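Putative exported protein (Bacteroides fragilis NCTC 9343, PDB 3IEE) is of unknown function but, as an all-helical putative exported protein with a predicted lipoprotein signal, probably works outside the cytoplasm. Local coordinates at residues A[47-50]-A[51-55]. Residues are numbered along the deposited sequence; the frame is centred on the assembly and turned at random.
With EDO (1,2-ethanediol), chain C.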
# COMPACT_ATOMS: atom_id res chain seq x y z
N ASN A 47 -7.91 -10.29 -4.69
CA ASN A 47 -7.41 -11.54 -5.29
C ASN A 47 -8.43 -12.70 -5.17
O ASN A 47 -8.65 -13.48 -6.13
CB ASN A 47 -6.12 -12.00 -4.59
CG ASN A 47 -4.90 -11.12 -4.91
OD1 ASN A 47 -4.97 -10.27 -5.79
ND2 ASN A 47 -3.79 -11.35 -4.20
N ALA A 48 -9.01 -12.81 -3.96
CA ALA A 48 -10.04 -13.80 -3.64
C ALA A 48 -11.30 -13.64 -4.49
O ALA A 48 -11.90 -14.66 -4.93
CB ALA A 48 -10.39 -13.77 -2.13
N VAL A 49 -11.74 -12.39 -4.71
CA VAL A 49 -12.90 -12.12 -5.55
C VAL A 49 -12.58 -12.59 -6.99
O VAL A 49 -13.38 -13.29 -7.59
CB VAL A 49 -13.36 -10.64 -5.47
CG1 VAL A 49 -14.37 -10.33 -6.53
CG2 VAL A 49 -13.89 -10.30 -4.05
N LEU A 50 -11.42 -12.19 -7.51
CA LEU A 50 -11.04 -12.56 -8.88
C LEU A 50 -10.85 -14.08 -9.04
O LEU A 50 -11.23 -14.67 -10.05
CB LEU A 50 -9.77 -11.82 -9.29
CG LEU A 50 -9.89 -10.29 -9.48
CD1 LEU A 50 -8.43 -9.74 -9.59
CD2 LEU A 50 -10.73 -9.90 -10.72
N ASP A 51 -10.26 -14.70 -8.03
CA ASP A 51 -10.06 -16.15 -8.04
C ASP A 51 -11.41 -16.89 -8.09
O ASP A 51 -11.56 -17.86 -8.84
CB ASP A 51 -9.29 -16.59 -6.80
CG ASP A 51 -7.79 -16.33 -6.89
OD1 ASP A 51 -7.27 -16.15 -7.98
OD2 ASP A 51 -7.14 -16.39 -5.83
N TYR A 52 -12.34 -16.46 -7.26
CA TYR A 52 -13.72 -17.00 -7.25
C TYR A 52 -14.41 -16.77 -8.59
O TYR A 52 -15.02 -17.68 -9.14
CB TYR A 52 -14.57 -16.39 -6.13
CG TYR A 52 -16.01 -16.95 -6.09
CD1 TYR A 52 -16.27 -18.25 -5.68
CD2 TYR A 52 -17.07 -16.21 -6.58
CE1 TYR A 52 -17.55 -18.76 -5.68
CE2 TYR A 52 -18.35 -16.68 -6.57
CZ TYR A 52 -18.60 -17.97 -6.16
OH TYR A 52 -19.89 -18.45 -6.13
N MSE A 53 -14.32 -15.57 -9.13
CA MSE A 53 -14.85 -15.33 -10.48
C MSE A 53 -14.31 -16.35 -11.48
O MSE A 53 -15.10 -16.96 -12.21
CB MSE A 53 -14.59 -13.88 -10.95
CG MSE A 53 -15.41 -12.87 -10.20
SE MSE A 53 -14.94 -11.05 -10.56
CE MSE A 53 -15.72 -10.87 -12.33
N GLU A 54 -12.98 -16.54 -11.51
CA GLU A 54 -12.36 -17.49 -12.44
C GLU A 54 -12.89 -18.91 -12.21
O GLU A 54 -13.27 -19.62 -13.14
CB GLU A 54 -10.84 -17.56 -12.26
CG GLU A 54 -10.06 -16.33 -12.65
CD GLU A 54 -8.56 -16.36 -12.17
OE1 GLU A 54 -8.22 -17.08 -11.19
OE2 GLU A 54 -7.73 -15.66 -12.81
N GLN A 55 -12.89 -19.32 -10.95
CA GLN A 55 -13.30 -20.69 -10.61
C GLN A 55 -14.76 -20.94 -10.91
O GLN A 55 -15.09 -22.01 -11.44
CB GLN A 55 -13.01 -20.98 -9.13
CG GLN A 55 -13.22 -22.42 -8.76
CD GLN A 55 -12.55 -23.38 -9.73
OE1 GLN A 55 -13.23 -24.28 -10.31
NE2 GLN A 55 -11.22 -23.22 -9.94
C1 EDO C . -5.36 -6.49 -5.72
O1 EDO C . -4.21 -7.36 -5.79
C2 EDO C . -5.14 -5.24 -6.59
O2 EDO C . -6.25 -4.34 -6.49
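Val49 and the selenomethionine Met53 meet one helical turn apart, the CG1 methyl of Val49 lying 4.1 Å from SE of Met53. Val49 has that methyl anti to the backbone N (chi1 170°), which swings it toward the later turn, while CG of Met53, anti to its own carbonyl carbon, carries SE back toward Val49. The two side chains cross at a slant. Leu50 adds a looser apolar touch, its CD2 4.4 Å from the same SE of Met53. Beneath them the backbone N of Met53 donates to Val49 O over 2.9 Å, nearly straight at 171°, and CG of Met53 packs 3.3 Å from that same oxygen of Val49. Four consecutive i to i+4 bonds, this one included, run through two turns of regular alpha helix: Asp51 N gives to Asn47 O at 2.8 Å, Tyr52 N to Ala48 O and Glu54 N to Leu50 O. This is the short helix 43-56 of an all-helical chain, packed by its apolar side against two long helices, with Phe107 and Phe111 of helix 87-119 next to Val49, and Leu130 of helix 123-162 next to Met53. The polar ends turn to other partners. CG of Asp51 sits 3.1 Å from Asn47 O, an acceptor like OD2 of Asp51, which instead makes a salt bridge with NZ of Lys192. OE2 of Glu54 bonds the hydroxyl of Tyr134, and the amide of buried Asn47 is held at both ends, ND2 by Ala190 O and OD1 by a 1,2-ethanediol, probably from the crystallisation liquor, whose O1 donates to Asn47 OD1 at 3.0 Å.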